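Side-chain contacts in petrobactin biosynthesis protein AsbB (Bacillus anthracis, PDB 3TO3), which catalyses the ATP-dependent condensation of spermidine with citryl-spermidine intermediates, an amide-forming step in biosynthesis of the siderophore petrobactin: residues B[568-572]-B[573-577]; B[333-336]-B[337-340]; B[594-597]-B[598-601]. All blocks are in the same frame, centred on the assembly; numbering follows the deposited sequence. Where two conformers were deposited one is given.

Interaction 1. Residues B[568-572]-B[573-577]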
loop_
_atom_site.group_PDB
_atom_site.type_symbol
_atom_site.label_atom_id
_atom_site.label_comp_id
_atom_site.label_asym_id
_atom_site.label_seq_id
_atom_site.Cartn_x
_atom_site.Cartn_y
_atom_site.Cartn_z
ATOM N N TYR B 568 -5.762 -15.277 -32.370
ATOM C CA TYR B 568 -5.061 -14.338 -31.500
ATOM C C TYR B 568 -5.560 -14.457 -30.077
ATOM O O TYR B 568 -6.685 -14.115 -29.780
ATOM C CB TYR B 568 -5.219 -12.892 -32.006
ATOM C CG TYR B 568 -4.268 -12.545 -33.136
ATOM C CD1 TYR B 568 -2.997 -13.102 -33.180
ATOM C CD2 TYR B 568 -4.636 -11.677 -34.168
ATOM C CE1 TYR B 568 -2.102 -12.809 -34.210
ATOM C CE2 TYR B 568 -3.737 -11.368 -35.210
ATOM C CZ TYR B 568 -2.467 -11.953 -35.222
ATOM O OH TYR B 568 -1.546 -11.689 -36.225
ATOM N N ALA B 569 -4.694 -14.972 -29.214
ATOM C CA ALA B 569 -4.926 -15.085 -27.778
ATOM C C ALA B 569 -4.332 -13.893 -26.977
ATOM O O ALA B 569 -3.271 -13.380 -27.296
ATOM C CB ALA B 569 -4.318 -16.356 -27.293
ATOM N N GLU B 570 -5.030 -13.491 -25.927
ATOM C CA GLU B 570 -4.586 -12.457 -25.014
ATOM C C GLU B 570 -3.218 -12.767 -24.468
ATOM O O GLU B 570 -2.971 -13.885 -24.070
ATOM C CB GLU B 570 -5.541 -12.389 -23.822
ATOM C CG GLU B 570 -6.888 -11.773 -24.116
ATOM C CD GLU B 570 -6.790 -10.317 -24.539
ATOM O OE1 GLU B 570 -6.002 -9.565 -23.915
ATOM O OE2 GLU B 570 -7.499 -9.922 -25.500
ATOM N N GLN B 571 -2.358 -11.762 -24.368
ATOM C CA GLN B 571 -1.128 -11.959 -23.641
ATOM C C GLN B 571 -1.328 -11.332 -22.263
ATOM O O GLN B 571 -1.138 -10.133 -22.082
ATOM C CB GLN B 571 -0.027 -11.150 -24.334
ATOM C CG GLN B 571 0.242 -11.528 -25.769
ATOM C CD GLN B 571 1.269 -10.614 -26.405
ATOM O OE1 GLN B 571 1.010 -9.427 -26.639
ATOM N NE2 GLN B 571 2.452 -11.157 -26.683
ATOM N N LEU B 572 -1.547 -12.168 -21.267
ATOM C CA LEU B 572 -1.919 -11.692 -19.932
ATOM C C LEU B 572 -0.725 -11.212 -19.110
ATOM O O LEU B 572 -0.798 -10.210 -18.415
ATOM C CB LEU B 572 -2.652 -12.796 -19.181
ATOM C CG LEU B 572 -3.914 -13.329 -19.880
ATOM C CD1 LEU B 572 -4.308 -14.666 -19.297
ATOM C CD2 LEU B 572 -5.064 -12.344 -19.778
ATOM N N THR B 573 0.366 -11.948 -19.184
ATOM C CA THR B 573 1.579 -11.559 -18.506
ATOM C C THR B 573 2.169 -10.297 -19.138
ATOM O O THR B 573 2.577 -9.395 -18.430
ATOM C CB THR B 573 2.578 -12.731 -18.508
ATOM O OG1 THR B 573 1.985 -13.845 -17.809
ATOM C CG2 THR B 573 3.868 -12.344 -17.844
ATOM N N LYS B 574 2.192 -10.208 -20.467
ATOM C CA LYS B 574 2.791 -9.038 -21.100
ATOM C C LYS B 574 2.184 -7.747 -20.542
ATOM O O LYS B 574 2.875 -6.720 -20.365
ATOM C CB LYS B 574 2.637 -9.071 -22.623
ATOM C CG LYS B 574 3.386 -7.958 -23.329
ATOM C CD LYS B 574 3.301 -8.184 -24.841
ATOM C CE LYS B 574 4.092 -7.146 -25.659
ATOM N NZ LYS B 574 5.534 -7.531 -25.801
ATOM N N ARG B 575 0.894 -7.815 -20.237
ATOM C CA ARG B 575 0.174 -6.648 -19.767
ATOM C C ARG B 575 0.711 -6.101 -18.432
ATOM O O ARG B 575 0.566 -4.916 -18.134
ATOM C CB ARG B 575 -1.318 -6.975 -19.679
ATOM C CG ARG B 575 -2.213 -5.764 -19.505
ATOM C CD ARG B 575 -3.551 -6.029 -20.160
ATOM N NE ARG B 575 -3.705 -7.450 -20.474
ATOM C CZ ARG B 575 -4.614 -7.934 -21.311
ATOM N NH1 ARG B 575 -4.683 -9.238 -21.539
ATOM N NH2 ARG B 575 -5.453 -7.111 -21.928
ATOM N N ARG B 576 1.343 -6.968 -17.645
ATOM C CA ARG B 576 1.842 -6.602 -16.328
ATOM C C ARG B 576 3.209 -5.969 -16.404
ATOM O O ARG B 576 3.697 -5.454 -15.386
ATOM C CB ARG B 576 1.964 -7.841 -15.430
ATOM C CG ARG B 576 0.844 -8.836 -15.578
ATOM C CD ARG B 576 -0.042 -8.866 -14.351
ATOM N NE ARG B 576 0.251 -10.027 -13.516
ATOM C CZ ARG B 576 -0.227 -11.252 -13.747
ATOM N NH1 ARG B 576 -1.025 -11.469 -14.789
ATOM N NH2 ARG B 576 0.095 -12.263 -12.941
ATOM N N LEU B 577 3.878 -6.110 -17.552
ATOM C CA LEU B 577 5.199 -5.482 -17.753
ATOM C C LEU B 577 5.258 -4.166 -18.551
ATOM O O LEU B 577 6.346 -3.634 -18.765
ATOM C CB LEU B 577 6.180 -6.497 -18.345
ATOM C CG LEU B 577 6.105 -7.845 -17.620
ATOM C CD1 LEU B 577 6.705 -8.919 -18.471
ATOM C CD2 LEU B 577 6.755 -7.787 -16.238
HETATM O O HOH W 1 5.266 -9.961 -27.616
#

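Interaction 2. Residues B[333-336]-B[337-340]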
loop_
_atom_site.group_PDB
_atom_site.type_symbol
_atom_site.label_atom_id
_atom_site.label_comp_id
_atom_site.label_asym_id
_atom_site.label_seq_id
_atom_site.Cartn_x
_atom_site.Cartn_y
_atom_site.Cartn_z
ATOM N N SER B 333 -34.951 -19.480 -20.809
ATOM C CA SER B 333 -36.287 -20.041 -20.615
ATOM C C SER B 333 -37.104 -20.145 -21.920
ATOM O O SER B 333 -38.088 -20.879 -21.983
ATOM C CB SER B 333 -37.058 -19.268 -19.548
ATOM O OG SER B 333 -37.526 -18.058 -20.097
ATOM N N GLN B 334 -36.705 -19.412 -22.951
ATOM C CA GLN B 334 -37.358 -19.550 -24.253
ATOM C C GLN B 334 -36.628 -20.482 -25.237
ATOM O O GLN B 334 -36.998 -20.542 -26.404
ATOM C CB GLN B 334 -37.620 -18.177 -24.890
ATOM C CG GLN B 334 -38.305 -17.177 -23.958
ATOM C CD GLN B 334 -39.771 -17.496 -23.705
ATOM O OE1 GLN B 334 -40.534 -17.753 -24.642
ATOM N NE2 GLN B 334 -40.175 -17.476 -22.430
ATOM N N ASP B 335 -35.569 -21.161 -24.795
ATOM C CA ASP B 335 -34.801 -22.060 -25.682
ATOM C C ASP B 335 -34.911 -23.510 -25.202
ATOM O O ASP B 335 -34.441 -23.841 -24.117
ATOM C CB ASP B 335 -33.329 -21.624 -25.736
ATOM C CG ASP B 335 -32.467 -22.524 -26.621
ATOM O OD1 ASP B 335 -32.608 -23.758 -26.562
ATOM O OD2 ASP B 335 -31.616 -22.003 -27.368
ATOM N N SER B 336 -35.521 -24.371 -26.018
ATOM C CA SER B 336 -35.833 -25.728 -25.583
ATOM C C SER B 336 -34.565 -26.482 -25.209
ATOM O O SER B 336 -34.506 -27.095 -24.146
ATOM C CB SER B 336 -36.624 -26.499 -26.641
ATOM O OG SER B 336 -35.883 -26.634 -27.838
ATOM N N TYR B 337 -33.557 -26.435 -26.079
ATOM C CA TYR B 337 -32.300 -27.120 -25.792
ATOM C C TYR B 337 -31.692 -26.704 -24.451
ATOM O O TYR B 337 -31.361 -27.537 -23.648
ATOM C CB TYR B 337 -31.260 -26.923 -26.873
ATOM C CG TYR B 337 -29.904 -27.451 -26.444
ATOM C CD1 TYR B 337 -29.632 -28.817 -26.417
ATOM C CD2 TYR B 337 -28.891 -26.588 -26.081
ATOM C CE1 TYR B 337 -28.380 -29.292 -26.027
ATOM C CE2 TYR B 337 -27.660 -27.055 -25.684
ATOM C CZ TYR B 337 -27.394 -28.393 -25.654
ATOM O OH TYR B 337 -26.131 -28.808 -25.253
ATOM N N LEU B 338 -31.554 -25.414 -24.215
ATOM C CA LEU B 338 -30.983 -24.936 -22.971
ATOM C C LEU B 338 -31.901 -25.205 -21.784
ATOM O O LEU B 338 -31.433 -25.552 -20.720
ATOM C CB LEU B 338 -30.651 -23.428 -23.048
ATOM C CG LEU B 338 -29.596 -22.943 -24.055
ATOM C CD1 LEU B 338 -29.389 -21.425 -23.969
ATOM C CD2 LEU B 338 -28.242 -23.670 -23.890
ATOM N N ARG B 339 -33.199 -25.006 -21.946
ATOM C CA ARG B 339 -34.121 -25.122 -20.821
ATOM C C ARG B 339 -34.380 -26.602 -20.472
ATOM O O ARG B 339 -34.299 -26.999 -19.301
ATOM C CB ARG B 339 -35.424 -24.389 -21.152
ATOM C CG ARG B 339 -36.515 -24.411 -20.073
ATOM C CD ARG B 339 -37.872 -23.959 -20.649
ATOM N NE ARG B 339 -38.382 -24.901 -21.656
ATOM C CZ ARG B 339 -38.676 -24.590 -22.924
ATOM N NH1 ARG B 339 -38.530 -23.348 -23.372
ATOM N NH2 ARG B 339 -39.121 -25.530 -23.757
ATOM N N ASP B 340 -34.634 -27.411 -21.500
ATOM C CA ASP B 340 -35.073 -28.817 -21.373
ATOM C C ASP B 340 -34.000 -29.904 -21.466
ATOM O O ASP B 340 -33.934 -30.757 -20.601
ATOM C CB ASP B 340 -36.274 -29.156 -22.280
ATOM C CG ASP B 340 -37.490 -28.297 -21.988
ATOM O OD1 ASP B 340 -37.674 -27.865 -20.826
ATOM O OD2 ASP B 340 -38.257 -28.036 -22.937
#

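Interaction 3. Residues B[594-597]-B[598-601]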
loop_
_atom_site.group_PDB
_atom_site.type_symbol
_atom_site.label_atom_id
_atom_site.label_comp_id
_atom_site.label_asym_id
_atom_site.label_seq_id
_atom_site.Cartn_x
_atom_site.Cartn_y
_atom_site.Cartn_z
ATOM N N ARG B 594 -6.595 -29.209 -36.511
ATOM C CA ARG B 594 -6.070 -30.474 -36.993
ATOM C C ARG B 594 -7.027 -31.598 -36.626
ATOM O O ARG B 594 -7.251 -32.516 -37.398
ATOM C CB ARG B 594 -4.675 -30.762 -36.435
ATOM C CG ARG B 594 -4.010 -31.965 -37.119
ATOM C CD ARG B 594 -2.508 -32.024 -36.861
ATOM N NE ARG B 594 -1.869 -33.154 -37.539
ATOM C CZ ARG B 594 -1.644 -34.339 -36.976
ATOM N NH1 ARG B 594 -1.049 -35.306 -37.670
ATOM N NH2 ARG B 594 -2.012 -34.556 -35.715
ATOM N N ALA B 595 -7.604 -31.507 -35.439
ATOM C CA ALA B 595 -8.547 -32.507 -35.019
ATOM C C ALA B 595 -9.711 -32.615 -36.036
ATOM O O ALA B 595 -10.099 -33.719 -36.437
ATOM C CB ALA B 595 -9.051 -32.181 -33.626
ATOM N N ARG B 596 -10.244 -31.473 -36.472
ATOM C CA ARG B 596 -11.288 -31.486 -37.496
ATOM C C ARG B 596 -10.802 -32.079 -38.830
ATOM O O ARG B 596 -11.498 -32.867 -39.445
ATOM C CB ARG B 596 -11.869 -30.093 -37.705
ATOM C CG ARG B 596 -12.798 -29.995 -38.898
ATOM C CD ARG B 596 -14.148 -30.608 -38.641
ATOM N NE ARG B 596 -15.040 -30.359 -39.769
ATOM C CZ ARG B 596 -16.048 -31.147 -40.118
ATOM N NH1 ARG B 596 -16.304 -32.245 -39.427
ATOM N NH2 ARG B 596 -16.792 -30.839 -41.167
ATOM N N GLN B 597 -9.604 -31.713 -39.260
ATOM C CA GLN B 597 -8.995 -32.330 -40.427
ATOM C C GLN B 597 -9.068 -33.844 -40.339
ATOM O O GLN B 597 -9.394 -34.520 -41.323
ATOM C CB GLN B 597 -7.532 -31.931 -40.512
ATOM C CG GLN B 597 -7.309 -30.452 -40.636
ATOM C CD GLN B 597 -7.604 -29.964 -42.026
ATOM O OE1 GLN B 597 -8.760 -29.936 -42.460
ATOM N NE2 GLN B 597 -6.553 -29.585 -42.748
ATOM N N LEU B 598 -8.749 -34.379 -39.164
ATOM C CA LEU B 598 -8.728 -35.824 -38.985
ATOM C C LEU B 598 -10.136 -36.419 -38.860
ATOM O O LEU B 598 -10.439 -37.424 -39.501
ATOM C CB LEU B 598 -7.843 -36.200 -37.805
ATOM C CG LEU B 598 -6.389 -35.794 -38.035
ATOM C CD1 LEU B 598 -5.626 -35.664 -36.716
ATOM C CD2 LEU B 598 -5.708 -36.786 -38.975
ATOM N N ASN B 599 -10.989 -35.782 -38.059
ATOM C CA ASN B 599 -12.402 -36.151 -37.956
ATOM C C ASN B 599 -13.025 -36.242 -39.361
ATOM O O ASN B 599 -13.874 -37.082 -39.624
ATOM C CB ASN B 599 -13.147 -35.175 -36.996
ATOM C CG ASN B 599 -14.694 -35.139 -37.200
ATOM O OD1 ASN B 599 -15.221 -34.264 -37.891
ATOM N ND2 ASN B 599 -15.408 -36.058 -36.558
ATOM N N ILE B 600 -12.562 -35.402 -40.276
ATOM C CA ILE B 600 -13.035 -35.443 -41.653
ATOM C C ILE B 600 -12.562 -36.712 -42.380
ATOM O O ILE B 600 -13.264 -37.238 -43.240
ATOM C CB ILE B 600 -12.623 -34.163 -42.422
ATOM C CG1 ILE B 600 -13.598 -33.021 -42.123
ATOM C CG2 ILE B 600 -12.576 -34.412 -43.908
ATOM C CD1 ILE B 600 -13.143 -31.671 -42.642
ATOM N N GLN B 601 -11.394 -37.227 -42.004
ATOM C CA GLN B 601 -10.834 -38.413 -42.655
ATOM C C GLN B 601 -11.637 -39.692 -42.449
ATOM O O GLN B 601 -11.317 -40.729 -43.028
ATOM C CB GLN B 601 -9.396 -38.647 -42.213
ATOM C CG GLN B 601 -8.442 -37.562 -42.646
ATOM C CD GLN B 601 -6.998 -38.036 -42.630
ATOM O OE1 GLN B 601 -6.065 -37.257 -42.848
ATOM N NE2 GLN B 601 -6.808 -39.329 -42.377
#

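Interaction 1. Residues B[568-572]-B[573-577]
Glu-570 and Arg-575 form a local salt bridge where strand 566-570 gives way to a turn with helical backbone angles. NH1 of Arg-575 donates to OE1 of Glu-570 over 2.7 Å, meeting the lone pair that faces away from the second carboxylate oxygen. NH2 of Arg-575 adds a weak bond to the same OE1, so one oxygen takes both contacts, while carboxylate and guanidinium lie nearly coplanar, 21° apart. Glutamate, bent at chi2, and the longer arginine together bridge five positions along the chain. Beside the bridge, CD2 of Leu-572 lies 3.6 Å from NH1 of Arg-575, and the leucine side chain also touches Phe-515 of helix 502-528 and His-164.

Strand 566-570 pairs with strand 585-589 as a two-stranded antiparallel sheet, and the turn begins the long connection between them. Glu-38 accepts from the backbone N of both Thr-573 and Lys-574, as an acidic side chain suitably does for amides at the start of a helical turn. Gln-571 and Lys-574 run side by side: CD of Lys-574 comes within 3.2 Å of OE1 of Gln-571, and a water accepts from NE2 of Gln-571 and, at 3.0 Å, from NZ of Lys-574. Arg-576 turns its guanidinium elsewhere, and its NH2 bonds to Ser-166 OG; the side chain lies about 9 Å from the bound ATP.

Interaction 2. Residues B[333-336]-B[337-340]
Arg-339 reaches back from helix 336-342 to the residues just before it, and its side chain meets them from base to tip. CB lies 3.2 Å from the carbonyl O of Asp-335, the same oxygen that accepts from the backbone N of Arg-339. With CG anti to the backbone N (chi1 180°), the chain heads back along the helix, and CD passes 3.4 Å from the carbonyl O of Ser-333. A bend at chi3 then turns the guanidinium over the backbone, with CA of Ser-336 across one face. At the edge of the group, NH1 donates to Ser-333 O over 2.9 Å, approaching from above the carbonyl plane. NE and NH2 grip Asp-340 side-on, one nitrogen to each carboxylate oxygen; NH2 to OD2 is 2.8 Å, and both oxygens are met from above their plane. Arginine suits the place because its several N-H groups can serve a carbonyl and a carboxylate together.

Asp-335 has the complementary task. Its OD1 accepts from Leu-338 N over 3.1 Å, nearly straight at the hydrogen (167°) though from above the carboxylate plane, while OD2 is held by His-432 and His-427 of helix 410-432. The ring of Tyr-337 meets those of His-427 and His-546. A short acidic side chain accepting from the backbone N three residues later marks an N-cap, here beginning helix 336-342 after a two-residue break from helix 315-333.

Interaction 3. Residues B[594-597]-B[598-601]
OD1 of Asn-599 accepts from NH1 of Arg-596 over 2.8 Å, a bond between side chains three residues apart on one helix. The donor lies almost in line with the amide C=O, at 178°, but the N-H is less well aimed, with 131° at the hydrogen. Asparagine is short enough to hold its oxygen close to the helix, and the bend of Arg-596 at chi2 (76°) carries the guanidinium down toward the next turn to reach it. There the same group settles on Ile-600: CG1 sits 3.7 Å from CZ of Arg-596, over the centre of one face, and CD1 lies 3.7 Å from NE. Isoleucine offers a broad aliphatic surface for a flat cation, leaving the edge of the guanidinium for polar partners. NH1 also has a long, weak ion pair with Glu-544.

These contacts decorate the last turns of the C-terminal helix 591-600. Its i to i+4 bonds are regular through Ile-600, that from Asn-599 N to Ala-595 O being 2.8 Å. At Gln-601 the bond from N to Gln-597 O is weak, and the same N donates to Leu-598 O at 2.7 Å. One face of the helix packs on helix 532-547, where the small Ala-595 fits against Met-537 and Val-540 and Leu-598 also touches Met-537. CD1 of Leu-598 meets one guanidinium face of Arg-594 as well, 3.9 Å from NH2.

Overall arrangement
The three contacts are local pieces of separate regions, following one another along the chain in the order 333-340, 568-577 and 594-601, and none touches another. Centres of interactions 1 and 2 lie about 37 Å apart, those of 1 and 3 about 30 Å, and those of 2 and 3 about 31 Å. Interaction 1 is the one near the nucleotide: the side chain of Leu-572 is about 13 Å from the magnesium ion and about 12 Å from that of Tyr-391, which binds ATP. Interactions 2 and 3 lie away from the ATP and magnesium sites. Interaction 2 belongs to the IucA/IucC part of the chain and interaction 1 to the FhuF-like part.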